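Local coordinates for protein L-glyceraldehyde 3-phosphate reductase (Clostridium beijerinckii, PDB 6HG6) that binds NADPH and probably reduces aldehydes, furfural among them, as a TIM-barrel member of the aldo-keto reductases, at residues 24-29 / 56-61; 98-103 / 136-141; 36-41 / 67-72. All coordinates share one frame; numbering follows the deposited sequence.

Contact 1: 24-29 / 56-61; sequences KLPMIS and GITHFD. With NDP (NADPH dihydro-nicotinamide-adenine-dinucleotide phosphate), chain B.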
loop_
_atom_site.group_PDB
_atom_site.type_symbol
_atom_site.label_atom_id
_atom_site.label_comp_id
_atom_site.label_asym_id
_atom_site.label_seq_id
_atom_site.Cartn_x
_atom_site.Cartn_y
_atom_site.Cartn_z
ATOM N N LYS A 24 6.959 -1.368 -12.275
ATOM C CA LYS A 24 7.759 -0.849 -11.156
ATOM C C LYS A 24 6.914 0.048 -10.281
ATOM O O LYS A 24 6.092 0.844 -10.798
ATOM C CB LYS A 24 8.974 -0.105 -11.679
ATOM C CG LYS A 24 9.922 -0.951 -12.503
ATOM C CD LYS A 24 11.176 -0.143 -12.766
ATOM C CE LYS A 24 12.160 -0.914 -13.592
ATOM N NZ LYS A 24 13.441 -0.192 -13.726
ATOM N N LEU A 25 7.073 -0.132 -8.972
ATOM C CA LEU A 25 6.435 0.755 -7.997
ATOM C C LEU A 25 7.522 1.716 -7.508
ATOM O O LEU A 25 8.697 1.357 -7.404
ATOM C CB LEU A 25 5.907 -0.031 -6.794
ATOM C CG LEU A 25 4.910 -1.140 -7.064
ATOM C CD1 LEU A 25 4.356 -1.689 -5.755
ATOM C CD2 LEU A 25 3.787 -0.649 -7.945
ATOM N N PRO A 26 7.149 2.946 -7.114
ATOM C CA PRO A 26 8.070 3.810 -6.377
ATOM C C PRO A 26 8.333 3.084 -5.044
ATOM O O PRO A 26 7.428 2.424 -4.531
ATOM C CB PRO A 26 7.242 5.068 -6.078
ATOM C CG PRO A 26 5.798 4.535 -6.027
ATOM C CD PRO A 26 5.781 3.487 -7.125
ATOM N N MET A 27 9.505 3.256 -4.461
ATOM C CA MET A 27 9.816 2.581 -3.183
ATOM C C MET A 27 8.910 3.126 -2.083
ATOM O O MET A 27 8.665 2.381 -1.142
ATOM C CB MET A 27 11.285 2.730 -2.812
ATOM C CG MET A 27 12.142 1.862 -3.671
ATOM S SD MET A 27 13.877 1.929 -3.096
ATOM C CE MET A 27 13.791 1.029 -1.559
ATOM N N ILE A 28 8.404 4.341 -2.247
ATOM C CA ILE A 28 7.333 4.933 -1.394
ATOM C C ILE A 28 6.085 5.095 -2.260
ATOM O O ILE A 28 6.170 5.793 -3.245
ATOM C CB ILE A 28 7.718 6.301 -0.764
ATOM C CG1 ILE A 28 9.032 6.263 0.010
ATOM C CG2 ILE A 28 6.590 6.775 0.127
ATOM C CD1 ILE A 28 9.028 5.207 1.061
ATOM N N SER A 29 4.984 4.467 -1.853
ATOM C CA SER A 29 3.642 4.598 -2.452
ATOM C C SER A 29 2.772 5.393 -1.489
ATOM O O SER A 29 3.037 5.333 -0.241
ATOM C CB SER A 29 3.033 3.260 -2.770
ATOM O OG SER A 29 3.806 2.552 -3.738
ATOM N N GLY A 56 7.971 12.087 -6.939
ATOM C CA GLY A 56 8.158 10.827 -7.685
ATOM C C GLY A 56 7.306 9.697 -7.219
ATOM O O GLY A 56 7.465 8.600 -7.765
ATOM N N ILE A 57 6.351 9.932 -6.313
ATOM C CA ILE A 57 5.388 8.888 -5.910
ATOM C C ILE A 57 4.363 8.763 -7.038
ATOM O O ILE A 57 3.530 9.663 -7.225
ATOM C CB ILE A 57 4.750 9.147 -4.550
ATOM C CG1 ILE A 57 5.862 9.244 -3.509
ATOM C CG2 ILE A 57 3.811 8.022 -4.261
ATOM C CD1 ILE A 57 5.382 9.763 -2.160
ATOM N N THR A 58 4.430 7.653 -7.775
ATOM C CA THR A 58 3.588 7.446 -8.964
ATOM C C THR A 58 2.426 6.523 -8.642
ATOM O O THR A 58 1.627 6.230 -9.580
ATOM C CB THR A 58 4.439 6.862 -10.088
ATOM O OG1 THR A 58 5.069 5.660 -9.625
ATOM C CG2 THR A 58 5.468 7.850 -10.543
ATOM N N HIS A 59 2.407 5.956 -7.451
ATOM C CA HIS A 59 1.397 4.943 -7.093
ATOM C C HIS A 59 0.502 5.485 -5.991
ATOM O O HIS A 59 1.023 5.859 -4.929
ATOM C CB HIS A 59 2.057 3.625 -6.762
ATOM C CG HIS A 59 1.097 2.609 -6.278
ATOM N ND1 HIS A 59 -0.203 2.515 -6.818
ATOM C CD2 HIS A 59 1.217 1.610 -5.377
ATOM C CE1 HIS A 59 -0.827 1.513 -6.202
ATOM N NE2 HIS A 59 0.024 0.922 -5.352
ATOM N N PHE A 60 -0.787 5.574 -6.307
ATOM C CA PHE A 60 -1.881 5.966 -5.405
ATOM C C PHE A 60 -2.723 4.725 -5.145
ATOM O O PHE A 60 -3.248 4.119 -6.100
ATOM C CB PHE A 60 -2.687 7.133 -5.983
ATOM C CG PHE A 60 -1.874 8.394 -6.028
ATOM C CD1 PHE A 60 -1.072 8.653 -7.121
ATOM C CD2 PHE A 60 -1.839 9.276 -4.963
ATOM C CE1 PHE A 60 -0.279 9.787 -7.159
ATOM C CE2 PHE A 60 -1.040 10.411 -4.993
ATOM C CZ PHE A 60 -0.274 10.678 -6.102
ATOM N N ASP A 61 -2.841 4.374 -3.870
ATOM C CA ASP A 61 -3.547 3.141 -3.445
ATOM C C ASP A 61 -4.878 3.522 -2.814
ATOM O O ASP A 61 -4.922 4.313 -1.863
ATOM C CB ASP A 61 -2.682 2.339 -2.467
ATOM C CG ASP A 61 -3.309 1.034 -2.041
ATOM O OD1 ASP A 61 -3.391 0.090 -2.890
ATOM O OD2 ASP A 61 -3.856 1.026 -0.900
HETATM P PA NDP B . 1.469 4.640 7.988
HETATM O O1A NDP B . 1.763 3.501 8.907
HETATM O O2A NDP B . 2.458 5.234 7.038
HETATM O O5B NDP B . 0.755 5.825 8.810
HETATM C C5B NDP B . 0.393 7.051 8.121
HETATM C C4B NDP B . 0.126 8.133 9.134
HETATM O O4B NDP B . 1.303 8.267 9.971
HETATM C C3B NDP B . -0.141 9.543 8.588
HETATM O O3B NDP B . -1.514 9.789 8.294
HETATM C C2B NDP B . 0.344 10.403 9.747
HETATM O O2B NDP B . -0.683 10.393 10.735
HETATM C C1B NDP B . 1.556 9.624 10.243
HETATM N N9A NDP B . 2.826 9.956 9.608
HETATM C C8A NDP B . 3.189 9.741 8.301
HETATM N N7A NDP B . 4.423 10.094 8.037
HETATM C C5A NDP B . 4.908 10.571 9.246
HETATM C C6A NDP B . 6.161 11.093 9.626
HETATM N N6A NDP B . 7.188 11.224 8.790
HETATM N N1A NDP B . 6.319 11.469 10.922
HETATM C C2A NDP B . 5.280 11.331 11.757
HETATM N N3A NDP B . 4.064 10.847 11.514
HETATM C C4A NDP B . 3.938 10.478 10.227
HETATM O O3 NDP B . 0.279 4.164 7.001
HETATM P PN NDP B . -1.288 3.883 7.159
HETATM O O1N NDP B . -1.986 5.195 7.023
HETATM O O2N NDP B . -1.573 3.004 8.334
HETATM O O5D NDP B . -1.546 3.016 5.823
HETATM C C5D NDP B . -0.969 3.501 4.583
HETATM C C4D NDP B . -1.780 2.976 3.422
HETATM O O4D NDP B . -1.738 1.538 3.425
HETATM C C3D NDP B . -3.277 3.277 3.441
HETATM O O3D NDP B . -3.524 4.614 3.031
HETATM C C2D NDP B . -3.774 2.213 2.455
HETATM O O2D NDP B . -3.547 2.629 1.135
HETATM C C1D NDP B . -2.900 1.011 2.803
HETATM N N1N NDP B . -3.572 0.075 3.739
HETATM C C2N NDP B . -3.971 -1.162 3.295
HETATM C C3N NDP B . -4.825 -1.959 4.006
HETATM C C7N NDP B . -5.218 -3.299 3.442
HETATM O O7N NDP B . -4.868 -3.635 2.295
HETATM N N7N NDP B . -5.972 -4.079 4.216
HETATM C C4N NDP B . -5.319 -1.436 5.328
HETATM C C5N NDP B . -4.670 -0.194 5.798
HETATM C C6N NDP B . -3.797 0.447 5.052
HETATM P P2B NDP B . -0.840 11.716 11.651
HETATM O O1X NDP B . -0.379 12.981 10.956
HETATM O O2X NDP B . -2.325 11.760 11.979
HETATM O O3X NDP B . 0.018 11.368 12.858
#
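H59 lies across P26 and S29, while I57 covers the backbone of I28; no hydrogen bond joins the two segments. Along H59, CB meets P26 CD at 3.7 Å, the two side chains crossing at about a right angle. CG lies anti to the backbone N (chi1 175°), which carries the ring alongside S29. CD2, at the ring edge, then comes 3.2 Å from S29 OG, near the ring plane, and L25 CD2 approaches the same atom obliquely at 4.3 Å. ND1 is bonded to L93 O, so the ring's rotation is fixed from the neighbouring strand, while S29 OG pairs with S294 OG. The same P26 CD also touches T58 OG1 at 3.4 Å. I57 packs through both branches: CG2 lies 3.4 Å from I28 O, a buried carbonyl with no partner in the model, and CD1 reaches I28 CG2 at 4.0 Å. I57 follows G56, the positive-phi residue of the Schellman motif that ends helix 42-54. At the far end of segment 56-61, D61 OD2 accepts a 2.6 Å hydrogen bond from O2D of NADPH and also forms a salt bridge with K97, probably positioning the nicotinamide ribose. Strand 24-26 of the N-terminal hairpin and strand 28-31 thus meet segment 56-61; 28-31 and 59-61 are parallel strands of the TIM barrel's first beta-alpha-beta unit, whose second strand carries the NADPH-binding D61.

Contact 2: 98-103 / 136-141; sequences AGYKMW and YHHRMD. With NDP (NADPH dihydro-nicotinamide-adenine-dinucleotide phosphate), chain B.
R139 folds over Y100 because its CG sits between the backbone N and the carbonyl carbon (chi1 55°) and the chain bends again at chi2. R139 CG is thereby set over the centre of the Y100 ring, 3.9 Å from the centroid, a CH-pi contact. Farther along, the guanidinium lies over the CD1 side of the same face, the two planes 21° apart, and R139 NE donates a nearly straight 2.9 Å bond to G99 O, which lies in the guanidinium plane. R139 NH2 is held in turn by a salt bridge to D109. G99 O also accepts from a water bound to H137 NE2, so two donors grip it; H137 ND1 is hydrogen-bonded to Y170 OH.

The Y100 edge points at the face of H138 in a T-shaped pair, centroids 4.7 Å apart and planes at 89°, with Y100 CD2 over the centre of the imidazole. A second water, in the imidazole plane, links H138 ND1 to Y100 N at 2.8 Å and 2.9 Å respectively. The backbones are joined in parallel sheet fashion: A98 N bonds to Y136 O at 3.1 Å, and H138 N bonds to A98 O at 2.8 Å.

At the edge of the H138 ring, near its plane, the NADPH carboxamide N7N lies 3.4 Å from H138 NE2. The T-shaped pair over one face and the water at ND1 probably limit how far the H138 ring can tilt or turn beside the nicotinamide carboxamide.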
loop_
_atom_site.group_PDB
_atom_site.type_symbol
_atom_site.label_atom_id
_atom_site.label_comp_id
_atom_site.label_asym_id
_atom_site.label_seq_id
_atom_site.Cartn_x
_atom_site.Cartn_y
_atom_site.Cartn_z
ATOM N N ALA A 98 -11.691 -4.832 -3.529
ATOM C CA ALA A 98 -12.988 -5.294 -3.017
ATOM C C ALA A 98 -12.714 -6.534 -2.170
ATOM O O ALA A 98 -11.855 -7.390 -2.564
ATOM C CB ALA A 98 -13.904 -5.599 -4.173
ATOM N N GLY A 99 -13.375 -6.639 -1.032
ATOM C CA GLY A 99 -13.244 -7.834 -0.177
ATOM C C GLY A 99 -13.594 -7.600 1.274
ATOM O O GLY A 99 -13.903 -8.591 1.982
ATOM N N TYR A 100 -13.568 -6.343 1.721
ATOM C CA TYR A 100 -14.077 -5.910 3.034
ATOM C C TYR A 100 -15.477 -5.335 2.834
ATOM O O TYR A 100 -15.993 -5.317 1.700
ATOM C CB TYR A 100 -13.136 -4.919 3.747
ATOM C CG TYR A 100 -11.973 -5.578 4.461
ATOM C CD1 TYR A 100 -12.157 -6.251 5.654
ATOM C CD2 TYR A 100 -10.691 -5.545 3.936
ATOM C CE1 TYR A 100 -11.095 -6.813 6.357
ATOM C CE2 TYR A 100 -9.617 -6.130 4.600
ATOM C CZ TYR A 100 -9.832 -6.790 5.791
ATOM O OH TYR A 100 -8.782 -7.367 6.443
ATOM N N LYS A 101 -16.085 -4.875 3.917
ATOM C CA LYS A 101 -17.501 -4.460 3.866
ATOM C C LYS A 101 -17.584 -3.120 3.144
ATOM O O LYS A 101 -16.874 -2.162 3.538
ATOM C CB LYS A 101 -18.147 -4.366 5.230
ATOM C CG LYS A 101 -19.636 -4.058 5.135
ATOM C CD LYS A 101 -20.276 -4.095 6.455
ATOM C CE LYS A 101 -21.746 -3.819 6.356
ATOM N NZ LYS A 101 -22.375 -4.098 7.650
ATOM N N MET A 102 -18.389 -3.080 2.092
ATOM C CA MET A 102 -18.610 -1.842 1.325
ATOM C C MET A 102 -20.069 -1.413 1.453
ATOM O O MET A 102 -20.293 -0.210 1.681
ATOM C CB MET A 102 -18.238 -2.048 -0.145
ATOM C CG MET A 102 -18.501 -0.829 -0.997
ATOM S SD MET A 102 -17.301 0.466 -0.549
ATOM C CE MET A 102 -18.051 1.855 -1.387
ATOM N N TRP A 103 -21.037 -2.310 1.261
ATOM C CA TRP A 103 -22.466 -1.938 1.386
ATOM C C TRP A 103 -23.177 -3.050 2.131
ATOM O O TRP A 103 -22.545 -4.072 2.417
ATOM C CB TRP A 103 -23.089 -1.584 0.022
ATOM C CG TRP A 103 -23.191 -2.693 -0.988
ATOM C CD1 TRP A 103 -24.184 -3.639 -1.050
ATOM C CD2 TRP A 103 -22.340 -2.931 -2.123
ATOM N NE1 TRP A 103 -23.962 -4.480 -2.116
ATOM C CE2 TRP A 103 -22.853 -4.065 -2.795
ATOM C CE3 TRP A 103 -21.150 -2.370 -2.610
ATOM C CZ2 TRP A 103 -22.259 -4.584 -3.948
ATOM C CZ3 TRP A 103 -20.573 -2.895 -3.743
ATOM C CH2 TRP A 103 -21.097 -4.019 -4.382
ATOM N N TYR A 136 -7.337 -5.482 -6.577
ATOM C CA TYR A 136 -7.037 -6.462 -5.524
ATOM C C TYR A 136 -8.270 -7.131 -4.940
ATOM O O TYR A 136 -9.279 -6.448 -4.740
ATOM C CB TYR A 136 -6.472 -5.750 -4.308
ATOM C CG TYR A 136 -5.067 -5.228 -4.414
ATOM C CD1 TYR A 136 -4.811 -3.926 -4.811
ATOM C CD2 TYR A 136 -4.018 -5.997 -3.967
ATOM C CE1 TYR A 136 -3.534 -3.399 -4.775
ATOM C CE2 TYR A 136 -2.728 -5.507 -3.959
ATOM C CZ TYR A 136 -2.490 -4.198 -4.345
ATOM O OH TYR A 136 -1.219 -3.712 -4.323
ATOM N N HIS A 137 -8.134 -8.416 -4.642
ATOM C CA HIS A 137 -8.998 -9.084 -3.652
ATOM C C HIS A 137 -8.433 -8.604 -2.295
ATOM O O HIS A 137 -7.257 -8.808 -2.012
ATOM C CB HIS A 137 -9.058 -10.589 -3.822
ATOM C CG HIS A 137 -10.095 -11.208 -2.936
ATOM N ND1 HIS A 137 -9.973 -12.476 -2.409
ATOM C CD2 HIS A 137 -11.269 -10.707 -2.479
ATOM C CE1 HIS A 137 -11.029 -12.779 -1.686
ATOM N NE2 HIS A 137 -11.863 -11.694 -1.696
ATOM N N HIS A 138 -9.251 -7.895 -1.529
ATOM C CA HIS A 138 -8.805 -7.113 -0.355
ATOM C C HIS A 138 -8.413 -7.989 0.842
ATOM O O HIS A 138 -7.639 -7.530 1.683
ATOM C CB HIS A 138 -9.897 -6.102 -0.019
ATOM C CG HIS A 138 -9.435 -4.907 0.739
ATOM N ND1 HIS A 138 -10.251 -3.812 0.899
ATOM C CD2 HIS A 138 -8.278 -4.632 1.386
ATOM C CE1 HIS A 138 -9.623 -2.911 1.617
ATOM N NE2 HIS A 138 -8.423 -3.393 1.950
ATOM N N ARG A 139 -8.987 -9.179 0.976
ATOM C CA ARG A 139 -8.653 -10.103 2.075
ATOM C C ARG A 139 -9.103 -11.507 1.674
ATOM O O ARG A 139 -9.948 -11.652 0.759
ATOM C CB ARG A 139 -9.342 -9.709 3.384
ATOM C CG ARG A 139 -10.863 -9.572 3.267
ATOM C CD ARG A 139 -11.604 -9.941 4.516
ATOM N NE ARG A 139 -12.999 -9.478 4.545
ATOM C CZ ARG A 139 -13.730 -9.409 5.637
ATOM N NH1 ARG A 139 -13.252 -9.816 6.801
ATOM N NH2 ARG A 139 -14.971 -8.958 5.585
ATOM N N MET A 140 -8.608 -12.502 2.381
ATOM C CA MET A 140 -9.032 -13.884 2.120
ATOM C C MET A 140 -10.506 -14.073 2.531
ATOM O O MET A 140 -10.958 -13.509 3.534
ATOM C CB MET A 140 -8.143 -14.865 2.878
ATOM C CG MET A 140 -6.687 -14.785 2.466
ATOM S SD MET A 140 -5.662 -16.038 3.235
ATOM C CE MET A 140 -5.524 -15.472 4.930
ATOM N N ASP A 141 -11.233 -14.872 1.767
ATOM C CA ASP A 141 -12.586 -15.315 2.135
ATOM C C ASP A 141 -12.585 -16.830 2.122
ATOM O O ASP A 141 -12.822 -17.442 1.081
ATOM C CB ASP A 141 -13.641 -14.791 1.165
ATOM C CG ASP A 141 -15.032 -15.213 1.605
ATOM O OD1 ASP A 141 -15.146 -15.844 2.683
ATOM O OD2 ASP A 141 -15.986 -14.912 0.847
HETATM P PA NDP B . 1.469 4.640 7.988
HETATM O O1A NDP B . 1.763 3.501 8.907
HETATM O O2A NDP B . 2.458 5.234 7.038
HETATM O O5B NDP B . 0.755 5.825 8.810
HETATM C C5B NDP B . 0.393 7.051 8.121
HETATM C C4B NDP B . 0.126 8.133 9.134
HETATM O O4B NDP B . 1.303 8.267 9.971
HETATM C C3B NDP B . -0.141 9.543 8.588
HETATM O O3B NDP B . -1.514 9.789 8.294
HETATM C C2B NDP B . 0.344 10.403 9.747
HETATM O O2B NDP B . -0.683 10.393 10.735
HETATM C C1B NDP B . 1.556 9.624 10.243
HETATM N N9A NDP B . 2.826 9.956 9.608
HETATM C C8A NDP B . 3.189 9.741 8.301
HETATM N N7A NDP B . 4.423 10.094 8.037
HETATM C C5A NDP B . 4.908 10.571 9.246
HETATM C C6A NDP B . 6.161 11.093 9.626
HETATM N N6A NDP B . 7.188 11.224 8.790
HETATM N N1A NDP B . 6.319 11.469 10.922
HETATM C C2A NDP B . 5.280 11.331 11.757
HETATM N N3A NDP B . 4.064 10.847 11.514
HETATM C C4A NDP B . 3.938 10.478 10.227
HETATM O O3 NDP B . 0.279 4.164 7.001
HETATM P PN NDP B . -1.288 3.883 7.159
HETATM O O1N NDP B . -1.986 5.195 7.023
HETATM O O2N NDP B . -1.573 3.004 8.334
HETATM O O5D NDP B . -1.546 3.016 5.823
HETATM C C5D NDP B . -0.969 3.501 4.583
HETATM C C4D NDP B . -1.780 2.976 3.422
HETATM O O4D NDP B . -1.738 1.538 3.425
HETATM C C3D NDP B . -3.277 3.277 3.441
HETATM O O3D NDP B . -3.524 4.614 3.031
HETATM C C2D NDP B . -3.774 2.213 2.455
HETATM O O2D NDP B . -3.547 2.629 1.135
HETATM C C1D NDP B . -2.900 1.011 2.803
HETATM N N1N NDP B . -3.572 0.075 3.739
HETATM C C2N NDP B . -3.971 -1.162 3.295
HETATM C C3N NDP B . -4.825 -1.959 4.006
HETATM C C7N NDP B . -5.218 -3.299 3.442
HETATM O O7N NDP B . -4.868 -3.635 2.295
HETATM N N7N NDP B . -5.972 -4.079 4.216
HETATM C C4N NDP B . -5.319 -1.436 5.328
HETATM C C5N NDP B . -4.670 -0.194 5.798
HETATM C C6N NDP B . -3.797 0.447 5.052
HETATM P P2B NDP B . -0.840 11.716 11.651
HETATM O O1X NDP B . -0.379 12.981 10.956
HETATM O O2X NDP B . -2.325 11.760 11.979
HETATM O O3X NDP B . 0.018 11.368 12.858
HETATM O O HOH W 1 -12.980 -11.186 0.848
HETATM O O HOH W 2 -12.969 -3.887 0.312
#

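Contact 3: 36-41 / 67-72; sequences FGSNAD and GPVPGS. With EDO (1,2-ethanediol), chain F; EDO (1,2-ethanediol), chain E.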
loop_
_atom_site.group_PDB
_atom_site.type_symbol
_atom_site.label_atom_id
_atom_site.label_comp_id
_atom_site.label_asym_id
_atom_site.label_seq_id
_atom_site.Cartn_x
_atom_site.Cartn_y
_atom_site.Cartn_z
ATOM N N PHE A 36 -8.851 11.393 3.164
ATOM C CA PHE A 36 -9.460 11.634 1.829
ATOM C C PHE A 36 -10.969 11.400 1.846
ATOM O O PHE A 36 -11.566 11.235 0.761
ATOM C CB PHE A 36 -8.775 10.759 0.780
ATOM C CG PHE A 36 -7.414 11.326 0.459
ATOM C CD1 PHE A 36 -6.338 11.085 1.298
ATOM C CD2 PHE A 36 -7.222 12.056 -0.691
ATOM C CE1 PHE A 36 -5.089 11.624 1.019
ATOM C CE2 PHE A 36 -5.973 12.598 -0.972
ATOM C CZ PHE A 36 -4.927 12.400 -0.100
ATOM N N GLY A 37 -11.549 11.390 3.034
ATOM C CA GLY A 37 -12.972 11.075 3.221
ATOM C C GLY A 37 -13.882 12.276 3.120
ATOM O O GLY A 37 -13.468 13.405 2.739
ATOM N N SER A 38 -15.131 12.038 3.480
ATOM C CA SER A 38 -16.227 13.019 3.384
ATOM C C SER A 38 -15.891 14.300 4.129
ATOM O O SER A 38 -16.376 15.361 3.705
ATOM C CB SER A 38 -17.474 12.414 3.935
ATOM O OG SER A 38 -17.763 11.205 3.326
ATOM N N ASN A 39 -15.202 14.176 5.266
ATOM C CA ASN A 39 -14.893 15.299 6.194
ATOM C C ASN A 39 -13.558 15.972 5.857
ATOM O O ASN A 39 -13.264 16.968 6.501
ATOM C CB ASN A 39 -14.838 14.813 7.642
ATOM C CG ASN A 39 -16.208 14.437 8.152
ATOM O OD1 ASN A 39 -17.135 15.235 8.055
ATOM N ND2 ASN A 39 -16.333 13.215 8.652
ATOM N N ALA A 40 -12.817 15.471 4.869
ATOM C CA ALA A 40 -11.483 15.989 4.485
ATOM C C ALA A 40 -11.624 17.303 3.703
ATOM O O ALA A 40 -12.644 17.553 3.070
ATOM C CB ALA A 40 -10.725 14.948 3.705
ATOM N N ASP A 41 -10.630 18.161 3.828
ATOM C CA ASP A 41 -10.572 19.443 3.103
ATOM C C ASP A 41 -10.046 19.143 1.695
ATOM O O ASP A 41 -8.958 18.536 1.580
ATOM C CB ASP A 41 -9.626 20.403 3.808
ATOM C CG ASP A 41 -9.455 21.697 3.041
ATOM O OD1 ASP A 41 -10.422 22.528 3.035
ATOM O OD2 ASP A 41 -8.366 21.872 2.459
ATOM N N GLY A 67 -12.503 6.043 3.276
ATOM C CA GLY A 67 -13.207 7.286 3.622
ATOM C C GLY A 67 -12.767 7.710 5.023
ATOM O O GLY A 67 -11.586 7.928 5.251
ATOM N N PRO A 68 -13.658 7.753 6.022
ATOM C CA PRO A 68 -15.049 7.433 5.838
ATOM C C PRO A 68 -15.846 8.434 5.033
ATOM O O PRO A 68 -15.585 9.624 5.089
ATOM C CB PRO A 68 -15.653 7.337 7.253
ATOM C CG PRO A 68 -14.774 8.266 8.028
ATOM C CD PRO A 68 -13.394 8.054 7.429
ATOM N N VAL A 69 -16.939 7.687 5.020
ATOM C CA VAL A 69 -18.038 7.199 4.217
ATOM C C VAL A 69 -17.332 6.354 3.170
ATOM O O VAL A 69 -16.449 6.828 2.463
ATOM C CB VAL A 69 -19.054 8.245 3.824
ATOM C CG1 VAL A 69 -19.604 8.015 2.478
ATOM C CG2 VAL A 69 -20.037 8.388 4.968
ATOM N N PRO A 70 -17.606 5.032 3.170
ATOM C CA PRO A 70 -17.089 4.157 2.121
ATOM C C PRO A 70 -17.357 4.777 0.753
ATOM O O PRO A 70 -18.487 5.253 0.534
ATOM C CB PRO A 70 -17.919 2.903 2.366
ATOM C CG PRO A 70 -18.023 2.881 3.846
ATOM C CD PRO A 70 -18.449 4.300 4.132
ATOM N N GLY A 71 -16.328 4.808 -0.097
ATOM C CA GLY A 71 -16.390 5.377 -1.443
ATOM C C GLY A 71 -15.957 6.834 -1.545
ATOM O O GLY A 71 -15.707 7.287 -2.678
ATOM N N SER A 72 -15.900 7.569 -0.444
ATOM C CA SER A 72 -15.587 9.013 -0.469
ATOM C C SER A 72 -14.160 9.233 -0.965
ATOM O O SER A 72 -13.940 10.226 -1.665
ATOM C CB SER A 72 -15.866 9.699 0.850
ATOM O OG SER A 72 -15.248 9.026 1.927
HETATM C C1 EDO F . -11.200 10.909 6.243
HETATM O O1 EDO F . -11.052 12.223 5.863
HETATM C C2 EDO F . -10.177 10.459 7.190
HETATM O O2 EDO F . -9.958 9.083 7.033
HETATM C C1 EDO E . -14.296 17.530 -0.390
HETATM O O1 EDO E . -14.395 17.296 -1.785
HETATM C C2 EDO E . -15.173 16.651 0.421
HETATM O O2 EDO E . -14.497 15.612 1.114
HETATM O O HOH W 3 -9.632 8.597 3.324
HETATM O O HOH W 4 -14.041 11.564 6.537
#
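S38 and P68 meet where two loops of the TIM barrel, which follow strands 28-31 and 59-61, lie side by side. P68 O takes both donors of S38: the backbone N at 2.9 Å, tilted from the carbonyl plane, and OG at 3.2 Å, in that plane and on a lone pair. A water bound to N39 N gives P68 O a third proton. The OG of S38 is anti to its own carbonyl carbon (chi1 -54°), which also brings it 3.3 Å from V69 CB. Next to these bonds the glycines G37 and G67 pack CA to CA at 3.8 Å, and S72 OG comes 3.3 Å from G37 CA.

Two tight turns position this first shell. A type I turn from G37 to A40 presents S38, and a type II turn from V69 to S72 forms the other side; V69 O accepts both S72 N and S72 OG, the latter at 2.6 Å. The peptide bond before P68 is cis. Farther out, each loop runs into a helix: D41 caps helix 42-54 through OD2 to N44 N, and G71 is the N-cap of helix 72-85. F36 packs on M45, L48 and C49 of the first helix, while F36 O accepts from N76 of the second. An ethanediol, probably from the crystallisation liquor, also bridges the loops: its O1 accepts a weak bond from G37 N, and its O2 donates to G67 O at 2.7 Å.

Overall arrangement
From the N terminus, contact 1 opens at 24-29, where the antiparallel hairpin leads into the first barrel strand. Before it closes at 56-61, contact 3 opens at 36-41, and 67-72 closes that loop only after contact 1 is complete, so these two cross. Contact 2 follows in series, from the end of strand 93-98 to the end of strand 132-137. Contacts 1 and 2 reach the same barrel sheet, both touch NADPH, and meet where D61 packs on Y136. Contact 3 ties together the loops that follow strands 28-31 and 59-61 and lead to helices 42-54 and 72-85, and touches contact 2 through M102, packed on P70 and G71.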